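Local coordinates for D-alanyl-D-alanine carboxypeptidase (Vibrio cholerae, PDB 5TR7), which probably removes the C-terminal D-alanine from peptidoglycan precursor peptides, as a serine-type carboxypeptidase of the penicillin-binding protein 5 kind, at residues 185-197 against 233-245. Residues are numbered along the deposited sequence; the frame is centred on the assembly and turned at random.
Sequences NRNGLLWDKSMNV and ENARKAESKKLLS. With NO2 (nitrite ion), chain F.
Leu189, on the short 3-10 turn 188-191, lays its two methyls against helix 233-245: CD1 lies 3.9 Å from Ser240 CB, while CD2 reaches the Lys237 backbone and CB. One turn beyond Ser240, Leu244 CB receives Met195 CE at 3.7 Å; a bend at chi2 of Met195 (-142°) accompanies the placing of CE beside Leu244 and Ser245. Val197 CG2 stands 4.5 Å from Leu244 CD1. These buried or partly buried groups form the tight part of the contact.

The more open side is polar, with Ser194 exposed and Asp192 and Lys241 partly so. Lys241 is fully extended beyond CG; its NZ forms a salt bridge with Asp192 OD2 (2.9 Å), meeting the syn lone pair of that oxygen, and donates to Ser194 OG (2.8 Å). Ser194 OG in turn donates to Asp192 OD1, closing a ring that engages both carboxylate oxygens and should restrain their rotation.

At the other end, Arg186 NH2 forms a salt bridge with Glu233 OE2 (2.8 Å, N-H...O angle 164°); the oxygen lies in the guanidinium plane, yet is met from above the carboxylate plane. Arg236 NH2 adds a salt bridge with weak hydrogen-bond geometry to the same OE2, making a three-residue network. Beside them a nitrite, probably from the crystallisation liquor, is held by Gly188 N through O1 and by Arg236 NE through O2 (2.6 Å), bridging loop and helix; Arg186 lies about 6 Å, side chain to side chain, from Ser98, a predicted active-site residue.

Helix 233-251 packs on the five-stranded antiparallel sheet, where Ser240 and Leu244 touch strands 221-230 and 209-218; segment 185-197 runs beside the helix and its last residues lead into strand 196-205, outermost in the sheet.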
loop_
_atom_site.group_PDB
_atom_site.type_symbol
_atom_site.label_atom_id
_atom_site.label_comp_id
_atom_site.label_asym_id
_atom_site.label_seq_id
_atom_site.Cartn_x
_atom_site.Cartn_y
_atom_site.Cartn_z
ATOM N N ASN A 185 2.212 0.868 12.678
ATOM C CA ASN A 185 2.224 1.280 11.313
ATOM C C ASN A 185 3.594 1.892 11.074
ATOM O O ASN A 185 3.973 2.786 11.807
ATOM C CB ASN A 185 1.127 2.339 11.093
ATOM C CG ASN A 185 0.870 2.599 9.686
ATOM O OD1 ASN A 185 1.805 2.670 8.883
ATOM N ND2 ASN A 185 -0.446 2.726 9.335
ATOM N N ARG A 186 4.336 1.387 10.103
ATOM C CA ARG A 186 5.682 1.847 9.734
ATOM C C ARG A 186 5.710 3.192 9.021
ATOM O O ARG A 186 6.781 3.709 8.716
ATOM C CB ARG A 186 6.294 0.792 8.783
ATOM C CG ARG A 186 6.802 -0.511 9.356
ATOM C CD ARG A 186 8.353 -0.486 9.443
ATOM N NE ARG A 186 8.937 -1.763 9.010
ATOM C CZ ARG A 186 10.175 -1.961 8.516
ATOM N NH1 ARG A 186 10.533 -3.167 8.128
ATOM N NH2 ARG A 186 11.053 -1.005 8.340
ATOM N N ASN A 187 4.550 3.774 8.657
ATOM C CA ASN A 187 4.566 5.112 8.081
ATOM C C ASN A 187 4.711 6.169 9.218
ATOM O O ASN A 187 3.732 6.652 9.810
ATOM C CB ASN A 187 3.301 5.319 7.296
ATOM C CG ASN A 187 3.222 6.654 6.649
ATOM O OD1 ASN A 187 4.195 7.391 6.565
ATOM N ND2 ASN A 187 2.031 6.980 6.150
ATOM N N GLY A 188 5.945 6.484 9.526
ATOM C CA GLY A 188 6.313 7.420 10.582
ATOM C C GLY A 188 5.757 8.815 10.393
ATOM O O GLY A 188 5.467 9.506 11.373
ATOM N N LEU A 189 5.496 9.199 9.140
ATOM C CA LEU A 189 4.900 10.509 8.890
ATOM C C LEU A 189 3.529 10.690 9.506
ATOM O O LEU A 189 3.092 11.832 9.704
ATOM C CB LEU A 189 4.882 10.853 7.405
ATOM C CG LEU A 189 6.255 11.162 6.771
ATOM C CD1 LEU A 189 5.988 11.490 5.332
ATOM C CD2 LEU A 189 7.012 12.332 7.423
ATOM N N LEU A 190 2.882 9.595 9.902
ATOM C CA LEU A 190 1.576 9.691 10.590
ATOM C C LEU A 190 1.705 10.429 11.929
ATOM O O LEU A 190 0.728 10.951 12.412
ATOM C CB LEU A 190 1.028 8.323 10.859
ATOM C CG LEU A 190 0.600 7.528 9.619
ATOM C CD1 LEU A 190 0.248 6.095 10.053
ATOM C CD2 LEU A 190 -0.558 8.189 8.886
ATOM N N TRP A 191 2.917 10.433 12.519
ATOM C CA TRP A 191 3.183 11.070 13.815
ATOM C C TRP A 191 3.672 12.528 13.681
ATOM O O TRP A 191 3.842 13.229 14.680
ATOM C CB TRP A 191 4.261 10.240 14.550
ATOM C CG TRP A 191 3.759 9.035 15.229
ATOM C CD1 TRP A 191 3.398 8.950 16.542
ATOM C CD2 TRP A 191 3.539 7.735 14.676
ATOM N NE1 TRP A 191 2.988 7.680 16.840
ATOM C CE2 TRP A 191 3.047 6.915 15.713
ATOM C CE3 TRP A 191 3.731 7.169 13.410
ATOM C CZ2 TRP A 191 2.715 5.573 15.523
ATOM C CZ3 TRP A 191 3.367 5.828 13.217
ATOM C CH2 TRP A 191 2.937 5.041 14.273
ATOM N N ASP A 192 3.956 12.965 12.460
ATOM C CA ASP A 192 4.426 14.328 12.247
ATOM C C ASP A 192 3.299 15.328 12.528
ATOM O O ASP A 192 2.276 15.371 11.856
ATOM C CB ASP A 192 4.954 14.495 10.828
ATOM C CG ASP A 192 5.602 15.828 10.578
ATOM O OD1 ASP A 192 5.114 16.894 10.994
ATOM O OD2 ASP A 192 6.616 15.791 9.897
ATOM N N LYS A 193 3.547 16.186 13.491
ATOM C CA LYS A 193 2.578 17.198 13.907
ATOM C C LYS A 193 2.421 18.405 13.003
ATOM O O LYS A 193 1.388 19.057 13.051
ATOM C CB LYS A 193 2.956 17.626 15.336
ATOM C CG LYS A 193 2.580 16.485 16.292
ATOM C CD LYS A 193 3.435 16.434 17.537
ATOM C CE LYS A 193 4.821 15.880 17.180
ATOM N NZ LYS A 193 5.793 15.933 18.316
ATOM N N SER A 194 3.479 18.785 12.288
ATOM C CA SER A 194 3.427 19.906 11.353
ATOM C C SER A 194 2.620 19.593 10.080
ATOM O O SER A 194 2.280 20.509 9.354
ATOM C CB SER A 194 4.838 20.388 10.943
ATOM O OG SER A 194 5.578 19.408 10.222
ATOM N N MET A 195 2.355 18.330 9.786
ATOM C CA MET A 195 1.679 17.920 8.529
ATOM C C MET A 195 0.510 16.982 8.768
ATOM O O MET A 195 0.465 16.289 9.761
ATOM C CB MET A 195 2.610 17.174 7.577
ATOM C CG MET A 195 3.396 17.993 6.579
ATOM S SD MET A 195 3.520 17.134 4.920
ATOM C CE MET A 195 4.577 18.386 4.106
ATOM N N ASN A 196 -0.443 16.974 7.838
ATOM C CA ASN A 196 -1.594 16.095 7.905
ATOM C C ASN A 196 -1.430 14.977 6.860
ATOM O O ASN A 196 -2.030 14.991 5.796
ATOM C CB ASN A 196 -2.896 16.873 7.719
ATOM C CG ASN A 196 -3.006 18.108 8.676
ATOM O OD1 ASN A 196 -3.672 18.069 9.740
ATOM N ND2 ASN A 196 -2.274 19.199 8.333
ATOM N N VAL A 197 -0.561 14.036 7.179
ATOM C CA VAL A 197 -0.291 12.847 6.397
ATOM C C VAL A 197 -1.203 11.774 6.935
ATOM O O VAL A 197 -1.178 11.453 8.126
ATOM C CB VAL A 197 1.140 12.393 6.607
ATOM C CG1 VAL A 197 1.406 11.138 5.803
ATOM C CG2 VAL A 197 2.095 13.507 6.185
ATOM N N GLU A 233 15.184 4.316 6.740
ATOM C CA GLU A 233 13.875 4.780 7.178
ATOM C C GLU A 233 13.815 6.290 7.398
ATOM O O GLU A 233 12.818 6.893 7.041
ATOM C CB GLU A 233 13.345 3.989 8.360
ATOM C CG GLU A 233 12.881 2.613 7.896
ATOM C CD GLU A 233 12.155 1.853 8.956
ATOM O OE1 GLU A 233 12.848 1.291 9.819
ATOM O OE2 GLU A 233 10.888 1.770 8.892
ATOM N N ASN A 234 14.887 6.906 7.897
ATOM C CA ASN A 234 14.871 8.357 8.105
ATOM C C ASN A 234 14.777 9.147 6.827
ATOM O O ASN A 234 13.965 10.072 6.750
ATOM C CB ASN A 234 16.037 8.768 8.951
ATOM C CG ASN A 234 15.881 8.247 10.368
ATOM O OD1 ASN A 234 14.728 8.047 10.860
ATOM N ND2 ASN A 234 17.000 8.028 11.048
ATOM N N ALA A 235 15.517 8.693 5.809
ATOM C CA ALA A 235 15.476 9.305 4.531
ATOM C C ALA A 235 14.078 9.090 3.919
ATOM O O ALA A 235 13.511 10.014 3.353
ATOM C CB ALA A 235 16.565 8.711 3.630
ATOM N N ARG A 236 13.520 7.894 4.012
ATOM C CA ARG A 236 12.167 7.668 3.475
ATOM C C ARG A 236 11.165 8.783 4.015
ATOM O O ARG A 236 10.437 9.432 3.254
ATOM C CB ARG A 236 11.711 6.283 3.885
ATOM C CG ARG A 236 10.260 6.025 3.643
ATOM C CD ARG A 236 9.945 4.571 3.665
ATOM N NE ARG A 236 10.056 3.891 4.967
ATOM C CZ ARG A 236 9.923 2.564 5.061
ATOM N NH1 ARG A 236 9.733 1.828 3.959
ATOM N NH2 ARG A 236 9.984 1.926 6.209
ATOM N N LYS A 237 11.235 9.070 5.300
ATOM C CA LYS A 237 10.374 10.108 5.850
ATOM C C LYS A 237 10.771 11.490 5.363
ATOM O O LYS A 237 9.929 12.215 4.849
ATOM C CB LYS A 237 10.390 10.123 7.364
ATOM C CG LYS A 237 9.545 9.044 8.006
ATOM C CD LYS A 237 9.421 9.206 9.530
ATOM C CE LYS A 237 10.618 8.655 10.293
ATOM N NZ LYS A 237 10.328 8.724 11.757
ATOM N N ALA A 238 12.042 11.864 5.544
ATOM C CA ALA A 238 12.477 13.202 5.151
ATOM C C ALA A 238 12.281 13.525 3.687
ATOM O O ALA A 238 11.770 14.566 3.365
ATOM C CB ALA A 238 13.918 13.432 5.526
ATOM N N GLU A 239 12.580 12.605 2.785
ATOM C CA GLU A 239 12.458 12.923 1.394
ATOM C C GLU A 239 10.988 13.039 1.018
ATOM O O GLU A 239 10.635 13.885 0.204
ATOM C CB GLU A 239 13.183 11.885 0.538
ATOM C CG GLU A 239 14.686 11.773 0.860
ATOM C CD GLU A 239 15.470 13.083 0.764
ATOM O OE1 GLU A 239 15.937 13.597 1.793
ATOM O OE2 GLU A 239 15.526 13.660 -0.309
ATOM N N SER A 240 10.129 12.242 1.627
ATOM C CA SER A 240 8.697 12.349 1.336
ATOM C C SER A 240 8.149 13.662 1.847
ATOM O O SER A 240 7.350 14.303 1.163
ATOM C CB SER A 240 7.940 11.165 1.958
ATOM O OG SER A 240 8.348 9.999 1.280
ATOM N N LYS A 241 8.630 14.075 3.021
ATOM C CA LYS A 241 8.183 15.349 3.613
ATOM C C LYS A 241 8.628 16.489 2.696
ATOM O O LYS A 241 7.814 17.364 2.413
ATOM C CB LYS A 241 8.660 15.550 5.077
ATOM C CG LYS A 241 7.990 16.667 5.778
ATOM C CD LYS A 241 8.515 16.975 7.183
ATOM C CE LYS A 241 7.537 17.942 7.888
ATOM N NZ LYS A 241 7.938 18.280 9.280
ATOM N N LYS A 242 9.854 16.425 2.135
ATOM C CA LYS A 242 10.332 17.502 1.244
ATOM C C LYS A 242 9.472 17.523 0.008
ATOM O O LYS A 242 9.037 18.566 -0.421
ATOM C CB LYS A 242 11.764 17.333 0.736
ATOM C CG LYS A 242 12.847 17.535 1.737
ATOM C CD LYS A 242 14.205 17.041 1.212
ATOM C CE LYS A 242 15.168 17.082 2.390
ATOM N NZ LYS A 242 16.358 16.213 2.188
ATOM N N LEU A 243 9.267 16.367 -0.570
ATOM C CA LEU A 243 8.491 16.279 -1.765
ATOM C C LEU A 243 7.141 16.876 -1.536
ATOM O O LEU A 243 6.698 17.659 -2.307
ATOM C CB LEU A 243 8.380 14.838 -2.196
ATOM C CG LEU A 243 8.099 14.562 -3.649
ATOM C CD1 LEU A 243 8.889 15.458 -4.568
ATOM C CD2 LEU A 243 8.360 13.115 -3.952
ATOM N N LEU A 244 6.496 16.511 -0.449
ATOM C CA LEU A 244 5.153 17.018 -0.147
ATOM C C LEU A 244 5.146 18.525 0.119
ATOM O O LEU A 244 4.266 19.223 -0.397
ATOM C CB LEU A 244 4.517 16.273 1.033
ATOM C CG LEU A 244 4.110 14.829 0.788
ATOM C CD1 LEU A 244 3.898 14.096 2.110
ATOM C CD2 LEU A 244 2.870 14.708 -0.061
ATOM N N SER A 245 6.080 19.043 0.921
ATOM C CA SER A 245 6.121 20.491 1.197
ATOM C C SER A 245 6.280 21.284 -0.074
ATOM O O SER A 245 5.672 22.337 -0.223
ATOM C CB SER A 245 7.267 20.883 2.119
ATOM O OG SER A 245 7.136 20.158 3.286
HETATM N N NO2 F . 8.861 5.602 7.476
HETATM O O1 NO2 F . 8.657 6.050 8.586
HETATM O O2 NO2 F . 9.957 4.756 7.449
#